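Local coordinates for protein superoxide dismutase (Acidilobus saccharovorans, PDB 4FFK) that probably catalyses the dismutation of superoxide into molecular oxygen and hydrogen peroxide at a bound iron(III) ion, at residues A[96-101]-A[209-214]; A[41-46]-A[181-186]; A[16-21]-A[61-66]. One frame throughout, in Å; residues are numbered along the deposited sequence. Where two conformers were deposited one is given.

Contact 1: residues A[96-101]-A[209-214]; sequences WLNMAP and EARYQK
Leu97 and Asn98 meet the guanidinium group of Arg211 in a small, largely buried packing contact between the last turn of helix 75-97, with the loop that follows it, and helix 205-216. The backbones stay well apart, 9.7 Å between the CA atoms of Asn98 and Arg211, and the gap is bridged by a long side chain. Arginine suits this place because it can span the distance while ending in several N-H groups. Its CG stands anti to the backbone N (chi1 -170°), which sends the chain away from its own helix, and a bend at chi3 then turns the guanidinium across both partners. Leu97 supplies only a methyl beside the guanidinium: its CD1 lies 3.7 Å from Arg211 NH2, the leucine branch crossing the arginine at about a right angle. In the polar half, Asn98 ND2 approaches Arg211 NH1 to 3.2 Å, with the amide and guanidinium planes turned 77° apart. These two nitrogens are both donors and make no bond to each other. They come close because each donates to Asp207 OD2, two residues before Glu209 on the same helix, and ND2 also donates to Leu174 O. Asparagine fits because its carbonyl can accept as well: Asn98 OD1 takes the N-H of Ala176. The contact thus lies where helices 75-97 and 205-216 converge on strand 172-178; Arg211 NE donates to Leu221 O of the second subunit, and Ile222 of that subunit packs on Leu97 and Arg211.

Contact 2: residues A[41-46]-A[181-186]; sequences RYHHDK and EHAYYI. With FE (Fe (III) ion), chain B.
His43 and His182 converge on one iron(III) ion, and round that metal the contact is at its tightest. Each ring binds through NE2, 2.1 Å from the iron for His43 and likewise for His182, so the two nitrogens stand close together as fellow ligands and not as a hydrogen-bonded pair. The rings form an offset edge-to-face pair, planes 71° apart, in which the edge of His182 points at a face of His43: CD2 of His182 sits 3.3 Å from CD2 of His43, toward the rim of that ring. The first torsion of His182 (chi1 65°) places its ring between the backbone N and the carbonyl carbon, turning it back to the metal. Ala183 follows, and its small methyl suits the narrow place beside the imidazole, CB lying 3.5 Å from His43 CE1. The other nitrogen of that ring is also held: His43 ND1 donates to a water in the ring plane at 2.7 Å, and the water in turn donates to Ala183 O. Farther out the packing slackens. Tyr42 and Ile186, both partly exposed, meet through a single apolar touch, CD2 of Tyr42 to CD1 of Ile186 at 4.0 Å, their side chains crossing at about a right angle. His92 and Asp178 complete the iron site, and a water bound to the iron at 2.0 Å stands about opposite His43 NE2, consistent with the axial solvent of five-coordinate iron and manganese superoxide dismutases. His182 ND1 bonds to Glu181 OE2 of the third subunit; with the water on His43 ND1, this probably fixes both ligands in direction, so that the subunit interface helps to set the metal site.

Contact 3: residues A[16-21]-A[61-66]; sequences LKRYEL and KLEKYL
Glu63 binds both the backbone and a side chain of segment 16-21. Its OE2 accepts the N-H of Leu16 over 2.6 Å, nearly straight at 166°, and the same oxygen takes Arg18 NH1 at 2.7 Å. The other oxygen, OE1, receives Arg18 NH2 at 2.6 Å, completing an end-on, two-nitrogen salt bridge. The groups are not coplanar: guanidinium and carboxylate planes are 56° apart, and NH2 reaches OE1 from above the carboxylate plane. Glutamate suits the position because it offers a charge with two acceptor oxygens on a chain long enough to reach across; CG anti to the backbone N (chi1 -167°) and an extended chain carry the carboxylate there. Arg18 NH1 also donates to Leu16 O at 2.7 Å, in the guanidinium plane, which helps fix the group's rotation. With an alanine here, the N-H of Leu16 would probably lose its acceptor and the guanidinium its close counter-charge, leaving Arg18 freer to swing. Beyond the polar cluster, Leu16 CD1 rests 4.0 Å from Leu62 CB, an apolar touch beside it. Nearby, the backbone N of Lys17 and the hydroxyl of Tyr19 bond to Asp154 and Asp149 of the second subunit. What results is an irregular N-terminal segment bound to the far end of helix 37-66, the first arm of the alpha-hairpin domain of iron and manganese superoxide dismutases.

Contact 3 closes before contact 1 opens, whereas contact 2 interleaves with both along the chain. Contacts 2 and 3 share helix 37-66, the former near its start and the latter at its end, with centres 26 Å apart; they nevertheless touch, where His44 packs on Leu21. Contacts 1 and 2 are 20 Å apart between centres and meet through Trp96, whose ring lies against His43 and His44. Contacts 1 and 2 each link the alpha-hairpin range to the C-terminal range, the second through the metal itself, while contact 3 stays within the hairpin. Contacts 1 and 3 adjoin the second subunit and contact 2 the third, so the contacts lie beside two different subunit interfaces, and only contact 2 holds the iron.

Contact 1: residues A[96-101]-A[209-214]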
loop_
_atom_site.group_PDB
_atom_site.type_symbol
_atom_site.label_atom_id
_atom_site.label_comp_id
_atom_site.label_asym_id
_atom_site.label_seq_id
_atom_site.Cartn_x
_atom_site.Cartn_y
_atom_site.Cartn_z
ATOM N N TRP A 96 -10.472 9.536 19.946
ATOM C CA TRP A 96 -10.659 10.146 21.297
ATOM C C TRP A 96 -12.102 10.282 21.660
ATOM O O TRP A 96 -12.454 10.082 22.839
ATOM C CB TRP A 96 -10.036 11.522 21.375
ATOM C CG TRP A 96 -8.672 11.611 20.830
ATOM C CD1 TRP A 96 -8.242 12.474 19.868
ATOM C CD2 TRP A 96 -7.543 10.863 21.240
ATOM N NE1 TRP A 96 -6.911 12.335 19.679
ATOM C CE2 TRP A 96 -6.442 11.332 20.471
ATOM C CE3 TRP A 96 -7.338 9.822 22.147
ATOM C CZ2 TRP A 96 -5.167 10.794 20.596
ATOM C CZ3 TRP A 96 -6.055 9.301 22.284
ATOM C CH2 TRP A 96 -4.995 9.792 21.496
ATOM N N LEU A 97 -12.917 10.677 20.688
ATOM C CA LEU A 97 -14.355 10.940 20.892
ATOM C C LEU A 97 -15.090 9.657 21.228
ATOM O O LEU A 97 -16.107 9.642 21.980
ATOM C CB LEU A 97 -14.965 11.613 19.668
ATOM C CG LEU A 97 -14.520 13.068 19.437
ATOM C CD1 LEU A 97 -15.011 13.498 18.046
ATOM C CD2 LEU A 97 -15.085 14.044 20.575
ATOM N N ASN A 98 -14.571 8.561 20.720
ATOM C CA ASN A 98 -15.178 7.283 20.903
ATOM C C ASN A 98 -14.928 6.674 22.292
ATOM O O ASN A 98 -15.399 5.604 22.560
ATOM C CB ASN A 98 -14.566 6.282 19.919
ATOM C CG ASN A 98 -15.033 6.468 18.483
ATOM O OD1 ASN A 98 -14.325 6.047 17.557
ATOM N ND2 ASN A 98 -16.235 7.030 18.278
ATOM N N MET A 99 -14.096 7.309 23.087
ATOM C CA MET A 99 -13.785 6.833 24.405
ATOM C C MET A 99 -14.344 7.780 25.492
ATOM O O MET A 99 -14.657 8.972 25.250
ATOM C CB MET A 99 -12.308 6.636 24.562
ATOM C CG MET A 99 -11.835 5.479 23.651
ATOM S SD MET A 99 -10.136 5.137 23.862
ATOM C CE MET A 99 -9.304 6.661 23.294
ATOM N N ALA A 100 -14.509 7.211 26.669
ATOM C CA ALA A 100 -15.059 7.962 27.798
ATOM C C ALA A 100 -14.463 7.332 29.039
ATOM O O ALA A 100 -14.204 6.121 29.052
ATOM C CB ALA A 100 -16.605 7.892 27.818
ATOM N N PRO A 101 -14.244 8.151 30.086
ATOM C CA PRO A 101 -13.692 7.690 31.367
ATOM C C PRO A 101 -14.123 6.272 31.713
ATOM O O PRO A 101 -15.300 5.888 31.446
ATOM C CB PRO A 101 -14.291 8.679 32.354
ATOM C CG PRO A 101 -14.270 9.943 31.598
ATOM C CD PRO A 101 -14.687 9.552 30.184
ATOM N N GLU A 209 -23.421 6.200 18.933
ATOM C CA GLU A 209 -24.825 6.452 18.637
ATOM C C GLU A 209 -25.073 7.784 17.958
ATOM O O GLU A 209 -25.748 7.833 16.928
ATOM C CB GLU A 209 -25.641 6.378 19.954
ATOM C CG GLU A 209 -27.143 6.688 19.753
ATOM C CD GLU A 209 -27.874 5.751 18.783
ATOM O OE1 GLU A 209 -27.373 4.670 18.392
ATOM O OE2 GLU A 209 -29.008 6.113 18.407
ATOM N N ALA A 210 -24.547 8.863 18.518
ATOM C CA ALA A 210 -24.811 10.207 17.991
ATOM C C ALA A 210 -24.244 10.300 16.577
ATOM O O ALA A 210 -24.849 10.894 15.680
ATOM C CB ALA A 210 -24.192 11.285 18.864
ATOM N N ARG A 211 -23.068 9.702 16.386
ATOM C CA ARG A 211 -22.456 9.729 15.054
ATOM C C ARG A 211 -23.291 8.908 14.088
ATOM O O ARG A 211 -23.515 9.300 12.963
ATOM C CB ARG A 211 -21.029 9.197 15.105
ATOM C CG ARG A 211 -20.256 9.428 13.782
ATOM C CD ARG A 211 -18.712 9.465 13.979
ATOM N NE ARG A 211 -18.270 10.486 14.944
ATOM C CZ ARG A 211 -18.079 10.234 16.251
ATOM N NH1 ARG A 211 -18.291 9.008 16.740
ATOM N NH2 ARG A 211 -17.691 11.195 17.056
ATOM N N TYR A 212 -23.767 7.772 14.547
ATOM C CA TYR A 212 -24.554 6.911 13.735
ATOM C C TYR A 212 -25.871 7.589 13.359
ATOM O O TYR A 212 -26.316 7.462 12.227
ATOM C CB TYR A 212 -24.786 5.622 14.475
ATOM C CG TYR A 212 -25.728 4.677 13.833
ATOM C CD1 TYR A 212 -26.835 4.213 14.522
ATOM C CD2 TYR A 212 -25.523 4.216 12.540
ATOM C CE1 TYR A 212 -27.704 3.315 13.934
ATOM C CE2 TYR A 212 -26.358 3.340 11.957
ATOM C CZ TYR A 212 -27.463 2.891 12.659
ATOM O OH TYR A 212 -28.285 2.014 12.060
ATOM N N GLN A 213 -26.463 8.329 14.309
ATOM C CA GLN A 213 -27.676 9.099 13.988
ATOM C C GLN A 213 -27.403 10.092 12.868
ATOM O O GLN A 213 -28.174 10.123 11.907
ATOM C CB GLN A 213 -28.278 9.796 15.223
ATOM C CG GLN A 213 -28.878 8.811 16.219
ATOM C CD GLN A 213 -30.087 8.068 15.677
ATOM O OE1 GLN A 213 -30.734 8.507 14.733
ATOM N NE2 GLN A 213 -30.391 6.924 16.270
ATOM N N LYS A 214 -26.332 10.879 13.012
ATOM C CA LYS A 214 -25.851 11.795 11.963
ATOM C C LYS A 214 -25.629 11.075 10.641
ATOM O O LYS A 214 -26.038 11.573 9.590
ATOM C CB LYS A 214 -24.551 12.486 12.353
ATOM C CG LYS A 214 -24.672 13.793 13.084
ATOM C CD LYS A 214 -24.307 13.615 14.539
ATOM C CE LYS A 214 -22.973 14.237 14.885
ATOM N NZ LYS A 214 -23.136 15.694 15.043
#

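Contact 2: residues A[41-46]-A[181-186]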
loop_
_atom_site.group_PDB
_atom_site.type_symbol
_atom_site.label_atom_id
_atom_site.label_comp_id
_atom_site.label_asym_id
_atom_site.label_seq_id
_atom_site.Cartn_x
_atom_site.Cartn_y
_atom_site.Cartn_z
ATOM N N ARG A 41 -0.788 11.504 26.655
ATOM C CA ARG A 41 0.104 12.665 26.391
ATOM C C ARG A 41 0.886 12.438 25.084
ATOM O O ARG A 41 0.871 13.280 24.175
ATOM C CB ARG A 41 1.065 12.857 27.524
ATOM C CG ARG A 41 0.359 13.546 28.716
ATOM C CD ARG A 41 1.380 14.032 29.771
ATOM N NE ARG A 41 2.330 13.007 30.192
ATOM C CZ ARG A 41 2.100 12.100 31.157
ATOM N NH1 ARG A 41 3.024 11.217 31.470
ATOM N NH2 ARG A 41 0.944 12.055 31.771
ATOM N N TYR A 42 1.522 11.282 24.973
ATOM C CA TYR A 42 2.278 11.019 23.734
ATOM C C TYR A 42 1.332 10.951 22.556
ATOM O O TYR A 42 1.570 11.557 21.538
ATOM C CB TYR A 42 3.126 9.749 23.792
ATOM C CG TYR A 42 4.354 9.974 24.593
ATOM C CD1 TYR A 42 5.484 10.510 24.020
ATOM C CD2 TYR A 42 4.340 9.749 25.998
ATOM C CE1 TYR A 42 6.591 10.758 24.748
ATOM C CE2 TYR A 42 5.471 10.046 26.767
ATOM C CZ TYR A 42 6.593 10.523 26.120
ATOM O OH TYR A 42 7.756 10.783 26.809
ATOM N N HIS A 43 0.264 10.180 22.722
ATOM C CA HIS A 43 -0.598 9.848 21.631
ATOM C C HIS A 43 -1.340 11.065 21.135
ATOM O O HIS A 43 -1.358 11.337 19.936
ATOM C CB HIS A 43 -1.566 8.770 22.058
ATOM C CG HIS A 43 -2.173 8.052 20.895
ATOM N ND1 HIS A 43 -2.974 6.937 21.048
ATOM C CD2 HIS A 43 -2.122 8.310 19.565
ATOM C CE1 HIS A 43 -3.369 6.514 19.852
ATOM N NE2 HIS A 43 -2.839 7.313 18.938
ATOM N N HIS A 44 -1.867 11.876 22.073
ATOM C CA HIS A 44 -2.612 12.987 21.647
ATOM C C HIS A 44 -1.747 14.174 21.303
ATOM O O HIS A 44 -1.946 14.781 20.268
ATOM C CB HIS A 44 -3.687 13.393 22.685
ATOM C CG HIS A 44 -4.444 14.607 22.283
ATOM N ND1 HIS A 44 -3.913 15.879 22.386
ATOM C CD2 HIS A 44 -5.678 14.745 21.769
ATOM C CE1 HIS A 44 -4.798 16.742 21.936
ATOM N NE2 HIS A 44 -5.870 16.080 21.542
ATOM N N ASP A 45 -0.798 14.501 22.164
ATOM C CA ASP A 45 -0.150 15.791 22.085
ATOM C C ASP A 45 1.053 15.671 21.204
ATOM O O ASP A 45 1.626 16.686 20.817
ATOM C CB ASP A 45 0.426 16.240 23.447
ATOM C CG ASP A 45 -0.601 16.455 24.506
ATOM O OD1 ASP A 45 -0.200 16.459 25.733
ATOM O OD2 ASP A 45 -1.757 16.645 24.167
ATOM N N LYS A 46 1.477 14.436 20.893
ATOM C CA LYS A 46 2.615 14.299 19.998
ATOM C C LYS A 46 2.236 13.615 18.700
ATOM O O LYS A 46 2.353 14.217 17.650
ATOM C CB LYS A 46 3.767 13.601 20.672
ATOM C CG LYS A 46 4.209 14.402 21.900
ATOM C CD LYS A 46 5.417 13.775 22.412
ATOM C CE LYS A 46 6.367 14.883 22.795
ATOM N NZ LYS A 46 6.383 14.960 24.242
ATOM N N GLU A 181 1.215 0.887 17.069
ATOM C CA GLU A 181 1.815 0.470 18.327
ATOM C C GLU A 181 1.809 1.570 19.358
ATOM O O GLU A 181 1.736 1.330 20.558
ATOM C CB GLU A 181 3.208 0.032 18.054
ATOM C CG GLU A 181 3.166 -1.354 17.370
ATOM C CD GLU A 181 4.457 -1.756 16.769
ATOM O OE1 GLU A 181 5.318 -0.903 16.466
ATOM O OE2 GLU A 181 4.662 -2.971 16.590
ATOM N N HIS A 182 1.927 2.818 18.908
ATOM C CA HIS A 182 1.969 3.881 19.911
ATOM C C HIS A 182 0.674 4.037 20.724
ATOM O O HIS A 182 0.733 4.599 21.812
ATOM C CB HIS A 182 2.338 5.224 19.306
ATOM C CG HIS A 182 1.329 5.724 18.371
ATOM N ND1 HIS A 182 1.600 5.879 17.031
ATOM C CD2 HIS A 182 0.023 6.049 18.541
ATOM C CE1 HIS A 182 0.526 6.317 16.418
ATOM N NE2 HIS A 182 -0.448 6.460 17.316
ATOM N N ALA A 183 -0.426 3.475 20.235
ATOM C CA ALA A 183 -1.694 3.570 20.931
ATOM C C ALA A 183 -1.595 2.729 22.200
ATOM O O ALA A 183 -2.324 2.987 23.151
ATOM C CB ALA A 183 -2.857 3.106 20.047
ATOM N N TYR A 184 -0.700 1.749 22.211
ATOM C CA TYR A 184 -0.744 0.749 23.319
ATOM C C TYR A 184 0.568 0.375 23.866
ATOM O O TYR A 184 0.649 -0.284 24.907
ATOM C CB TYR A 184 -1.512 -0.488 22.891
ATOM C CG TYR A 184 -1.014 -1.177 21.662
ATOM C CD1 TYR A 184 0.038 -2.030 21.725
ATOM C CD2 TYR A 184 -1.643 -0.994 20.420
ATOM C CE1 TYR A 184 0.504 -2.735 20.605
ATOM C CE2 TYR A 184 -1.139 -1.653 19.288
ATOM C CZ TYR A 184 -0.115 -2.534 19.397
ATOM O OH TYR A 184 0.368 -3.243 18.361
ATOM N N TYR A 185 1.652 0.739 23.186
ATOM C CA TYR A 185 2.918 0.167 23.549
ATOM C C TYR A 185 3.360 0.548 24.950
ATOM O O TYR A 185 4.084 -0.230 25.585
ATOM C CB TYR A 185 4.060 0.548 22.568
ATOM C CG TYR A 185 4.925 -0.607 22.289
ATOM C CD1 TYR A 185 4.491 -1.613 21.436
ATOM C CD2 TYR A 185 6.159 -0.766 22.904
ATOM C CE1 TYR A 185 5.270 -2.727 21.198
ATOM C CE2 TYR A 185 6.940 -1.893 22.663
ATOM C CZ TYR A 185 6.495 -2.862 21.835
ATOM O OH TYR A 185 7.277 -3.946 21.593
ATOM N N ILE A 186 2.998 1.738 25.388
ATOM C CA ILE A 186 3.479 2.162 26.712
ATOM C C ILE A 186 2.812 1.290 27.766
ATOM O O ILE A 186 3.437 0.938 28.777
ATOM C CB ILE A 186 3.119 3.601 26.986
ATOM C CG1 ILE A 186 3.917 4.542 26.051
ATOM C CG2 ILE A 186 3.397 3.972 28.542
ATOM C CD1 ILE A 186 3.199 5.882 25.931
HETATM FE FE FE B . -2.503 6.752 16.933
HETATM O O HOH W 1 -3.985 5.287 22.863
HETATM O O HOH W 2 -2.320 6.029 15.022
#

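Contact 3: residues A[16-21]-A[61-66]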
loop_
_atom_site.group_PDB
_atom_site.type_symbol
_atom_site.label_atom_id
_atom_site.label_comp_id
_atom_site.label_asym_id
_atom_site.label_seq_id
_atom_site.Cartn_x
_atom_site.Cartn_y
_atom_site.Cartn_z
ATOM N N LEU A 16 -5.674 28.270 2.284
ATOM C CA LEU A 16 -6.276 27.004 2.680
ATOM C C LEU A 16 -6.482 26.989 4.188
ATOM O O LEU A 16 -5.653 27.548 4.931
ATOM C CB LEU A 16 -5.349 25.881 2.256
ATOM C CG LEU A 16 -5.189 25.849 0.741
ATOM C CD1 LEU A 16 -4.366 24.583 0.391
ATOM C CD2 LEU A 16 -6.536 25.837 0.035
ATOM N N LYS A 17 -7.579 26.369 4.617
ATOM C CA LYS A 17 -7.918 26.313 6.032
ATOM C C LYS A 17 -7.109 25.153 6.608
ATOM O O LYS A 17 -7.204 24.000 6.096
ATOM C CB LYS A 17 -9.395 26.145 6.207
ATOM C CG LYS A 17 -9.816 25.907 7.630
ATOM C CD LYS A 17 -9.570 27.159 8.442
ATOM C CE LYS A 17 -10.423 27.065 9.724
ATOM N NZ LYS A 17 -10.015 28.112 10.668
ATOM N N ARG A 18 -6.287 25.461 7.594
ATOM C CA ARG A 18 -5.403 24.454 8.188
ATOM C C ARG A 18 -6.126 23.711 9.301
ATOM O O ARG A 18 -7.249 24.071 9.700
ATOM C CB ARG A 18 -4.131 25.071 8.730
ATOM C CG ARG A 18 -3.357 25.968 7.783
ATOM C CD ARG A 18 -3.206 25.403 6.388
ATOM N NE ARG A 18 -1.992 25.903 5.748
ATOM C CZ ARG A 18 -1.947 26.881 4.851
ATOM N NH1 ARG A 18 -3.044 27.490 4.459
ATOM N NH2 ARG A 18 -0.780 27.242 4.362
ATOM N N TYR A 19 -5.462 22.663 9.803
ATOM C CA TYR A 19 -6.043 21.785 10.821
ATOM C C TYR A 19 -5.607 22.121 12.218
ATOM O O TYR A 19 -4.528 22.608 12.440
ATOM C CB TYR A 19 -5.771 20.294 10.502
ATOM C CG TYR A 19 -6.394 19.958 9.183
ATOM C CD1 TYR A 19 -7.736 19.674 9.078
ATOM C CD2 TYR A 19 -5.627 19.995 8.007
ATOM C CE1 TYR A 19 -8.321 19.453 7.872
ATOM C CE2 TYR A 19 -6.227 19.801 6.794
ATOM C CZ TYR A 19 -7.558 19.507 6.730
ATOM O OH TYR A 19 -8.181 19.257 5.534
ATOM N N GLU A 20 -6.499 21.899 13.179
ATOM C CA GLU A 20 -6.130 22.195 14.562
ATOM C C GLU A 20 -6.241 20.904 15.279
ATOM O O GLU A 20 -7.141 20.110 15.001
ATOM C CB GLU A 20 -7.129 23.144 15.228
ATOM C CG GLU A 20 -7.181 24.475 14.617
ATOM C CD GLU A 20 -8.568 25.019 14.652
ATOM O OE1 GLU A 20 -9.076 25.188 15.781
ATOM O OE2 GLU A 20 -9.137 25.241 13.550
ATOM N N LEU A 21 -5.414 20.771 16.302
ATOM C CA LEU A 21 -5.488 19.662 17.204
ATOM C C LEU A 21 -6.633 19.897 18.161
ATOM O O LEU A 21 -6.572 20.831 18.974
ATOM C CB LEU A 21 -4.189 19.540 17.973
ATOM C CG LEU A 21 -4.054 18.405 18.991
ATOM C CD1 LEU A 21 -3.941 17.047 18.239
ATOM C CD2 LEU A 21 -2.834 18.652 19.794
ATOM N N LYS A 61 2.446 23.480 1.086
ATOM C CA LYS A 61 3.064 23.273 -0.232
ATOM C C LYS A 61 2.077 23.568 -1.341
ATOM O O LYS A 61 2.435 24.206 -2.329
ATOM C CB LYS A 61 3.547 21.824 -0.349
ATOM C CG LYS A 61 4.957 21.599 0.108
ATOM C CD LYS A 61 5.172 20.121 0.498
ATOM C CE LYS A 61 6.319 20.000 1.502
ATOM N NZ LYS A 61 6.136 19.045 2.633
ATOM N N LEU A 62 0.827 23.093 -1.208
ATOM C CA LEU A 62 -0.196 23.307 -2.173
ATOM C C LEU A 62 -0.477 24.815 -2.406
ATOM O O LEU A 62 -0.586 25.318 -3.552
ATOM C CB LEU A 62 -1.471 22.724 -1.592
ATOM C CG LEU A 62 -2.338 21.733 -2.281
ATOM C CD1 LEU A 62 -2.990 20.817 -1.229
ATOM C CD2 LEU A 62 -3.341 22.581 -3.004
ATOM N N GLU A 63 -0.685 25.487 -1.291
ATOM C CA GLU A 63 -0.942 26.912 -1.299
ATOM C C GLU A 63 0.167 27.682 -1.986
ATOM O O GLU A 63 -0.125 28.541 -2.849
ATOM C CB GLU A 63 -1.061 27.385 0.145
ATOM C CG GLU A 63 -1.614 28.758 0.305
ATOM C CD GLU A 63 -1.998 28.921 1.763
ATOM O OE1 GLU A 63 -1.068 29.095 2.574
ATOM O OE2 GLU A 63 -3.177 28.750 2.080
ATOM N N LYS A 64 1.406 27.386 -1.626
ATOM C CA LYS A 64 2.586 28.084 -2.125
ATOM C C LYS A 64 2.699 27.864 -3.650
ATOM O O LYS A 64 2.827 28.810 -4.454
ATOM C CB LYS A 64 3.849 27.582 -1.433
ATOM C CG LYS A 64 4.060 28.144 0.031
ATOM C CD LYS A 64 5.486 27.988 0.461
ATOM C CE LYS A 64 5.774 28.946 1.606
ATOM N NZ LYS A 64 7.180 28.807 2.120
ATOM N N TYR A 65 2.564 26.602 -4.040
ATOM C CA TYR A 65 2.412 26.299 -5.447
ATOM C C TYR A 65 1.299 27.090 -6.143
ATOM O O TYR A 65 1.555 27.695 -7.180
ATOM C CB TYR A 65 2.170 24.808 -5.623
ATOM C CG TYR A 65 1.768 24.471 -7.023
ATOM C CD1 TYR A 65 0.432 24.202 -7.335
ATOM C CD2 TYR A 65 2.728 24.411 -8.040
ATOM C CE1 TYR A 65 0.059 23.882 -8.637
ATOM C CE2 TYR A 65 2.351 24.090 -9.349
ATOM C CZ TYR A 65 1.014 23.832 -9.630
ATOM O OH TYR A 65 0.603 23.483 -10.920
ATOM N N LEU A 66 0.095 27.090 -5.593
ATOM C CA LEU A 66 -1.084 27.697 -6.236
ATOM C C LEU A 66 -1.042 29.219 -6.270
ATOM O O LEU A 66 -1.624 29.845 -7.186
ATOM C CB LEU A 66 -2.350 27.293 -5.527
ATOM C CG LEU A 66 -2.779 25.848 -5.786
ATOM C CD1 LEU A 66 -3.755 25.545 -4.738
ATOM C CD2 LEU A 66 -3.380 25.723 -7.155
#